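Local atomic coordinates of ferritin light chain (Trichoplusia ni, PDB entry 1Z6O), a protein that stores iron in soluble, non-toxic form as the light chain of a secreted ferritin, helping to nucleate the ferrihydrite core beside iron-oxidising heavy chains. Residues A[159-162]-A[163-167]; A[204-207]-A[208-211]; A[115-118]-A[119-122]. All coordinates share one frame; numbering follows the deposited sequence.

Contact 1: residues A[159-162]-A[163-167]; sequences IAQY and LEEEF. With CA (calcium ion), chain Z; FE (Fe (III) ion), chain Y.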
loop_
_atom_site.group_PDB
_atom_site.type_symbol
_atom_site.label_atom_id
_atom_site.label_comp_id
_atom_site.label_asym_id
_atom_site.label_seq_id
_atom_site.Cartn_x
_atom_site.Cartn_y
_atom_site.Cartn_z
ATOM N N ILE A 159 -48.611 -8.900 15.603
ATOM C CA ILE A 159 -48.447 -10.346 15.422
ATOM C C ILE A 159 -48.562 -10.679 13.927
ATOM O O ILE A 159 -47.810 -11.501 13.401
ATOM C CB ILE A 159 -49.536 -11.152 16.182
ATOM C CG1 ILE A 159 -49.350 -10.993 17.696
ATOM C CG2 ILE A 159 -49.472 -12.635 15.771
ATOM C CD1 ILE A 159 -47.963 -11.438 18.214
ATOM N N ALA A 160 -49.505 -10.043 13.235
ATOM C CA ALA A 160 -49.667 -10.304 11.803
ATOM C C ALA A 160 -48.393 -9.979 11.008
ATOM O O ALA A 160 -47.941 -10.785 10.191
ATOM C CB ALA A 160 -50.854 -9.501 11.248
ATOM N N GLN A 161 -47.811 -8.804 11.248
ATOM C CA GLN A 161 -46.599 -8.400 10.525
ATOM C C GLN A 161 -45.418 -9.296 10.913
ATOM O O GLN A 161 -44.579 -9.622 10.070
ATOM C CB GLN A 161 -46.271 -6.922 10.811
ATOM C CG GLN A 161 -44.872 -6.479 10.342
ATOM C CD GLN A 161 -44.741 -6.210 8.831
ATOM O OE1 GLN A 161 -45.552 -6.653 8.000
ATOM N NE2 GLN A 161 -43.687 -5.485 8.474
ATOM N N TYR A 162 -45.344 -9.684 12.185
ATOM C CA TYR A 162 -44.274 -10.583 12.640
ATOM C C TYR A 162 -44.364 -11.909 11.861
ATOM O O TYR A 162 -43.360 -12.413 11.347
ATOM C CB TYR A 162 -44.421 -10.849 14.146
ATOM C CG TYR A 162 -43.534 -11.957 14.686
ATOM C CD1 TYR A 162 -42.143 -11.884 14.586
ATOM C CD2 TYR A 162 -44.089 -13.058 15.332
ATOM C CE1 TYR A 162 -41.322 -12.898 15.126
ATOM C CE2 TYR A 162 -43.284 -14.065 15.876
ATOM C CZ TYR A 162 -41.910 -13.977 15.767
ATOM O OH TYR A 162 -41.137 -14.981 16.303
ATOM N N LEU A 163 -45.565 -12.474 11.759
ATOM C CA LEU A 163 -45.737 -13.723 11.016
ATOM C C LEU A 163 -45.421 -13.526 9.533
ATOM O O LEU A 163 -44.762 -14.364 8.916
ATOM C CB LEU A 163 -47.170 -14.256 11.166
ATOM C CG LEU A 163 -47.541 -14.735 12.578
ATOM C CD1 LEU A 163 -49.049 -14.993 12.654
ATOM C CD2 LEU A 163 -46.742 -16.014 12.911
ATOM N N GLU A 164 -45.890 -12.422 8.959
ATOM C CA GLU A 164 -45.650 -12.140 7.546
ATOM C C GLU A 164 -44.166 -12.072 7.228
ATOM O O GLU A 164 -43.699 -12.685 6.271
ATOM C CB GLU A 164 -46.311 -10.808 7.142
ATOM C CG GLU A 164 -47.844 -10.904 7.068
ATOM C CD GLU A 164 -48.545 -9.554 6.939
ATOM O OE1 GLU A 164 -47.874 -8.518 6.746
ATOM O OE2 GLU A 164 -49.789 -9.531 7.035
ATOM N N GLU A 165 -43.429 -11.334 8.049
ATOM C CA GLU A 165 -42.002 -11.131 7.838
ATOM C C GLU A 165 -41.088 -12.304 8.192
ATOM O O GLU A 165 -40.168 -12.635 7.448
ATOM C CB GLU A 165 -41.537 -9.922 8.655
ATOM C CG GLU A 165 -42.118 -8.589 8.221
ATOM C CD GLU A 165 -41.411 -8.035 7.001
ATOM O OE1 GLU A 165 -40.227 -8.379 6.817
ATOM O OE2 GLU A 165 -42.023 -7.250 6.243
ATOM N N GLU A 166 -41.340 -12.929 9.330
ATOM C CA GLU A 166 -40.461 -13.991 9.801
ATOM C C GLU A 166 -40.824 -15.413 9.437
ATOM O O GLU A 166 -39.988 -16.303 9.561
ATOM C CB GLU A 166 -40.336 -13.893 11.325
ATOM C CG GLU A 166 -39.820 -12.549 11.800
ATOM C CD GLU A 166 -38.464 -12.217 11.205
ATOM O OE1 GLU A 166 -37.546 -13.064 11.303
ATOM O OE2 GLU A 166 -38.315 -11.113 10.638
ATOM N N PHE A 167 -42.056 -15.645 9.000
ATOM C CA PHE A 167 -42.462 -17.008 8.680
ATOM C C PHE A 167 -43.070 -17.202 7.301
ATOM O O PHE A 167 -42.595 -18.002 6.498
ATOM C CB PHE A 167 -43.480 -17.509 9.717
ATOM C CG PHE A 167 -42.919 -17.606 11.109
ATOM C CD1 PHE A 167 -42.868 -16.482 11.938
ATOM C CD2 PHE A 167 -42.355 -18.799 11.557
ATOM C CE1 PHE A 167 -42.255 -16.543 13.199
ATOM C CE2 PHE A 167 -41.737 -18.873 12.813
ATOM C CZ PHE A 167 -41.687 -17.739 13.633
HETATM CA CA CA Z . -46.963 -6.640 5.899
HETATM FE FE FE Y . -40.847 -5.795 5.109
#
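The amides of Leu-163, Glu-164, Glu-165 and Glu-166 each bond to the carbonyl oxygen four residues earlier, from Ile-159 to Tyr-162, and the helix widens into a pi-type turn at 164-167. Two sets of side chains leave it on different sides. On the metal-binding side, Gln-161 and Glu-164 cross at about a right angle, amide and carboxylate planes 81° apart, and both present an oxygen to one calcium ion. Gln-161 OE1 lies 2.5 Å from the ion and 3.2 Å from Glu-164 OE1, a short approach between two acceptors that the shared cation makes tolerable. The other carboxylate oxygen, Glu-164 OE2, accepts a hydrogen bond from His-144, which, with the calcium bond of Glu-164 OE1, leaves the carboxylate little freedom to rotate, while Gln-161 NE2 finds its main partner in Glu-169 of a neighbouring light chain. Next to Glu-164, Glu-165 CG, beside its backbone N (chi1 -66°), packs 3.6 Å from Gln-161 CD; the bend at chi2 then turns the carboxylate so that Glu-165 OE2 reaches the iron ion at 2.2 Å. The side facing the bundle is apolar and partly aromatic. Phe-167 turns its edge toward the face of Tyr-162 in an offset edge-to-face pair, planes 79° apart, with Phe-167 CE1 3.6 Å from Tyr-162 CZ; Tyr-162 OH is bonded to Asp-89. Ile-159 CG2 meets Leu-163 CD1 at 3.9 Å. Two further light chains supply the same Gln-161 and Glu-164 oxygens to the calcium and the same Glu-165 oxygen to the iron, as expected of metals lined up in the threefold channel of a ferritin shell.

Contact 2: residues A[204-207]-A[208-211]; sequences FDEY and LQKT
Tyr-207 and Thr-211, one helical turn apart, meet obliquely: Thr-211 OG1 sits 3.8 Å above the centre of one face of the Tyr-207 ring, and its methyl CG2 comes within 3.5 Å of Tyr-207 CE1. The phenol side chain also meets Phe-180 edge-to-face and Lys-184 by cation-pi contact, both on a neighbouring heavy chain. On the inner side, the branched end of Leu-208 lies against Phe-204, with CD1 3.8 Å from CE2 of that ring, and both face helix 157-190. A polar cluster occupies another side. With its chain extended beyond CG (chi2 178°), Gln-209 carries NE2 back to Asp-205 OD1, 2.8 Å away, approaching on the syn side 30° out of the carboxylate plane; a weak second bond runs from Gln-209 NE2 to Glu-206 OE2. Asp-205 OD1 also accepts the amide of Gly-71, and Asp-205 OD2 that of Phe-72, at the start of helix 70-96. One water links Glu-206 O and OE1 to Lys-210 NZ, and these charges go on to two different heavy chains, Glu-206 to Lys-185 and Lys-210 to the carbonyl of Val-191. This fits the short C-terminal helix of ferritins, which follows the four-helix bundle and in this family gathers around the fourfold channels.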
loop_
_atom_site.group_PDB
_atom_site.type_symbol
_atom_site.label_atom_id
_atom_site.label_comp_id
_atom_site.label_asym_id
_atom_site.label_seq_id
_atom_site.Cartn_x
_atom_site.Cartn_y
_atom_site.Cartn_z
ATOM N N PHE A 204 -29.002 -37.211 -7.449
ATOM C CA PHE A 204 -29.861 -36.250 -6.761
ATOM C C PHE A 204 -29.270 -35.889 -5.395
ATOM O O PHE A 204 -29.276 -34.719 -5.000
ATOM C CB PHE A 204 -31.268 -36.821 -6.584
ATOM C CG PHE A 204 -32.263 -35.806 -6.093
ATOM C CD1 PHE A 204 -32.785 -34.850 -6.964
ATOM C CD2 PHE A 204 -32.632 -35.768 -4.750
ATOM C CE1 PHE A 204 -33.665 -33.859 -6.503
ATOM C CE2 PHE A 204 -33.509 -34.782 -4.276
ATOM C CZ PHE A 204 -34.023 -33.829 -5.154
ATOM N N ASP A 205 -28.759 -36.882 -4.666
ATOM C CA ASP A 205 -28.149 -36.587 -3.367
ATOM C C ASP A 205 -26.937 -35.665 -3.528
ATOM O O ASP A 205 -26.718 -34.770 -2.709
ATOM C CB ASP A 205 -27.713 -37.866 -2.645
ATOM C CG ASP A 205 -27.098 -37.571 -1.274
ATOM O OD1 ASP A 205 -25.854 -37.494 -1.158
ATOM O OD2 ASP A 205 -27.872 -37.383 -0.312
ATOM N N GLU A 206 -26.145 -35.877 -4.581
ATOM C CA GLU A 206 -24.977 -35.024 -4.822
ATOM C C GLU A 206 -25.449 -33.600 -5.121
ATOM O O GLU A 206 -24.831 -32.617 -4.701
ATOM C CB GLU A 206 -24.157 -35.569 -6.001
ATOM C CG GLU A 206 -23.453 -36.901 -5.697
ATOM C CD GLU A 206 -22.333 -36.747 -4.668
ATOM O OE1 GLU A 206 -21.490 -35.842 -4.844
ATOM O OE2 GLU A 206 -22.288 -37.527 -3.690
ATOM N N TYR A 207 -26.552 -33.494 -5.852
ATOM C CA TYR A 207 -27.140 -32.195 -6.180
ATOM C C TYR A 207 -27.579 -31.482 -4.884
ATOM O O TYR A 207 -27.361 -30.277 -4.724
ATOM C CB TYR A 207 -28.348 -32.397 -7.096
ATOM C CG TYR A 207 -29.206 -31.165 -7.272
ATOM C CD1 TYR A 207 -28.752 -30.078 -8.018
ATOM C CD2 TYR A 207 -30.486 -31.097 -6.711
ATOM C CE1 TYR A 207 -29.547 -28.950 -8.210
ATOM C CE2 TYR A 207 -31.297 -29.969 -6.899
ATOM C CZ TYR A 207 -30.815 -28.905 -7.652
ATOM O OH TYR A 207 -31.602 -27.796 -7.863
ATOM N N LEU A 208 -28.202 -32.216 -3.961
ATOM C CA LEU A 208 -28.615 -31.601 -2.697
ATOM C C LEU A 208 -27.401 -31.099 -1.916
ATOM O O LEU A 208 -27.458 -30.045 -1.277
ATOM C CB LEU A 208 -29.405 -32.585 -1.826
ATOM C CG LEU A 208 -30.818 -32.959 -2.296
ATOM C CD1 LEU A 208 -31.469 -33.867 -1.244
ATOM C CD2 LEU A 208 -31.670 -31.694 -2.495
ATOM N N GLN A 209 -26.299 -31.841 -1.958
ATOM C CA GLN A 209 -25.106 -31.405 -1.238
ATOM C C GLN A 209 -24.622 -30.046 -1.730
ATOM O O GLN A 209 -24.079 -29.258 -0.961
ATOM C CB GLN A 209 -23.976 -32.423 -1.395
ATOM C CG GLN A 209 -24.231 -33.721 -0.659
ATOM C CD GLN A 209 -23.117 -34.726 -0.871
ATOM O OE1 GLN A 209 -21.946 -34.398 -0.711
ATOM N NE2 GLN A 209 -23.478 -35.958 -1.223
ATOM N N LYS A 210 -24.822 -29.773 -3.013
ATOM C CA LYS A 210 -24.385 -28.511 -3.597
ATOM C C LYS A 210 -25.382 -27.377 -3.466
ATOM O O LYS A 210 -25.003 -26.215 -3.529
ATOM C CB LYS A 210 -24.117 -28.668 -5.097
ATOM C CG LYS A 210 -22.992 -29.592 -5.477
ATOM C CD LYS A 210 -22.751 -29.503 -6.983
ATOM C CE LYS A 210 -21.613 -30.407 -7.412
ATOM N NZ LYS A 210 -21.961 -31.840 -7.206
ATOM N N THR A 211 -26.656 -27.699 -3.296
ATOM C CA THR A 211 -27.657 -26.651 -3.270
ATOM C C THR A 211 -28.399 -26.380 -1.977
ATOM O O THR A 211 -28.988 -25.313 -1.828
ATOM C CB THR A 211 -28.695 -26.897 -4.373
ATOM O OG1 THR A 211 -29.339 -28.156 -4.142
ATOM C CG2 THR A 211 -28.014 -26.930 -5.743
HETATM O O HOH W 1 -21.917 -32.881 -4.689
#

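Contact 3: residues A[115-118]-A[119-122]; sequences NYTA and ENHE
Glu-119 follows Ala-118 with a chain bent at chi2 (86°), which curls the carboxylate back over the preceding peptide and leaves Glu-119 OE1 3.6 Å from Ala-118 N. Both of those atoms bond to Ser-89 OG of a neighbouring heavy chain, while Glu-119 OE2 takes the amide of Val-88 there. The backbone N of Glu-119 itself is buried without a partner. Asn-120 ties the two segments directly: its ND2 donates to Thr-117 O at 2.8 Å, tilted 29° from the carbonyl plane. The same ND2 donates at 3.3 Å to a water, whose own hydrogen goes to Ala-118 O, and Asn-120 OD1 is bonded to Tyr-5 OH of another light chain. With an alanine here, Thr-117 O would lose its amide donor and Tyr-5 of the other light chain its bonded partner, and the loop at 117-120 would probably be freer to shift. His-121 then takes the N-cap position of helix 122-148, its amide bonded to the Glu-124 carboxylate, and Glu-122 forms a salt bridge with Arg-69. The chemistry implies a loop held in shape largely by a side-chain amide and a water, with the remaining polar ends of Glu-119 and Asn-120 spent on heavy-chain and light-chain neighbours.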
loop_
_atom_site.group_PDB
_atom_site.type_symbol
_atom_site.label_atom_id
_atom_site.label_comp_id
_atom_site.label_asym_id
_atom_site.label_seq_id
_atom_site.Cartn_x
_atom_site.Cartn_y
_atom_site.Cartn_z
ATOM N N ASN A 115 -47.840 -39.734 13.814
ATOM C CA ASN A 115 -46.475 -39.821 14.326
ATOM C C ASN A 115 -45.452 -39.611 13.214
ATOM O O ASN A 115 -45.654 -40.032 12.076
ATOM C CB ASN A 115 -46.228 -41.186 14.979
ATOM C CG ASN A 115 -47.069 -41.403 16.223
ATOM O OD1 ASN A 115 -47.055 -40.589 17.148
ATOM N ND2 ASN A 115 -47.803 -42.512 16.254
ATOM N N TYR A 116 -44.351 -38.955 13.553
ATOM C CA TYR A 116 -43.285 -38.701 12.593
ATOM C C TYR A 116 -42.292 -39.854 12.704
ATOM O O TYR A 116 -41.756 -40.098 13.777
ATOM C CB TYR A 116 -42.578 -37.382 12.936
ATOM C CG TYR A 116 -41.511 -36.959 11.944
ATOM C CD1 TYR A 116 -41.766 -35.957 11.008
ATOM C CD2 TYR A 116 -40.238 -37.547 11.960
ATOM C CE1 TYR A 116 -40.778 -35.531 10.106
ATOM C CE2 TYR A 116 -39.237 -37.133 11.059
ATOM C CZ TYR A 116 -39.518 -36.121 10.140
ATOM O OH TYR A 116 -38.540 -35.674 9.276
ATOM N N THR A 117 -42.054 -40.577 11.617
ATOM C CA THR A 117 -41.085 -41.672 11.661
ATOM C C THR A 117 -39.877 -41.234 10.845
ATOM O O THR A 117 -40.022 -40.724 9.736
ATOM C CB THR A 117 -41.648 -42.980 11.069
ATOM O OG1 THR A 117 -41.754 -42.861 9.651
ATOM C CG2 THR A 117 -43.021 -43.275 11.641
ATOM N N ALA A 118 -38.686 -41.432 11.396
ATOM C CA ALA A 118 -37.457 -41.019 10.724
ATOM C C ALA A 118 -36.920 -42.027 9.712
ATOM O O ALA A 118 -36.210 -41.644 8.781
ATOM C CB ALA A 118 -36.382 -40.710 11.770
ATOM N N GLU A 119 -37.249 -43.308 9.883
ATOM C CA GLU A 119 -36.756 -44.338 8.958
ATOM C C GLU A 119 -37.629 -44.383 7.706
ATOM O O GLU A 119 -38.675 -45.024 7.700
ATOM C CB GLU A 119 -36.756 -45.721 9.635
ATOM C CG GLU A 119 -36.011 -45.772 10.969
ATOM C CD GLU A 119 -36.873 -45.380 12.171
ATOM O OE1 GLU A 119 -38.017 -44.912 11.983
ATOM O OE2 GLU A 119 -36.398 -45.534 13.318
ATOM N N ASN A 120 -37.201 -43.708 6.644
ATOM C CA ASN A 120 -37.985 -43.663 5.405
ATOM C C ASN A 120 -37.080 -43.749 4.197
ATOM O O ASN A 120 -35.900 -43.429 4.288
ATOM C CB ASN A 120 -38.702 -42.315 5.243
ATOM C CG ASN A 120 -39.721 -42.034 6.318
ATOM O OD1 ASN A 120 -40.681 -42.781 6.497
ATOM N ND2 ASN A 120 -39.530 -40.921 7.027
ATOM N N HIS A 121 -37.638 -44.154 3.060
ATOM C CA HIS A 121 -36.855 -44.136 1.838
ATOM C C HIS A 121 -36.898 -42.655 1.399
ATOM O O HIS A 121 -37.648 -41.858 1.973
ATOM C CB HIS A 121 -37.422 -45.099 0.774
ATOM C CG HIS A 121 -38.834 -44.825 0.351
ATOM N ND1 HIS A 121 -39.834 -45.769 0.473
ATOM C CD2 HIS A 121 -39.389 -43.775 -0.302
ATOM C CE1 HIS A 121 -40.939 -45.314 -0.090
ATOM N NE2 HIS A 121 -40.696 -44.106 -0.568
ATOM N N GLU A 122 -36.094 -42.283 0.413
ATOM C CA GLU A 122 -35.995 -40.891 -0.018
ATOM C C GLU A 122 -37.289 -40.170 -0.380
ATOM O O GLU A 122 -37.524 -39.057 0.091
ATOM C CB GLU A 122 -34.996 -40.778 -1.174
ATOM C CG GLU A 122 -33.564 -41.127 -0.781
ATOM C CD GLU A 122 -33.284 -42.633 -0.772
ATOM O OE1 GLU A 122 -34.228 -43.435 -0.957
ATOM O OE2 GLU A 122 -32.108 -43.012 -0.583
HETATM O O HOH W 2 -36.747 -39.266 7.447
#

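Overall arrangement
From the N terminus, contact 3 comes first, in the loop that leads from helix 70-96 into helix 122-148; contact 1 follows near the start of helix 157-190, and contact 2 lies at the end of helix 197-211. Each joins adjoining residues, so none closes a long loop, and the three run in series without nesting or crossing. Contacts 1 and 3 lie on opposite sides of the chain's centre, their centres about 30 Å apart, yet both reach the same neighbouring light chain. Contacts 2 and 3 approach to about 7 Å between nearest atoms without touching, and both meet heavy chains. Together they link the bundle to its neighbours in the 24-chain shell.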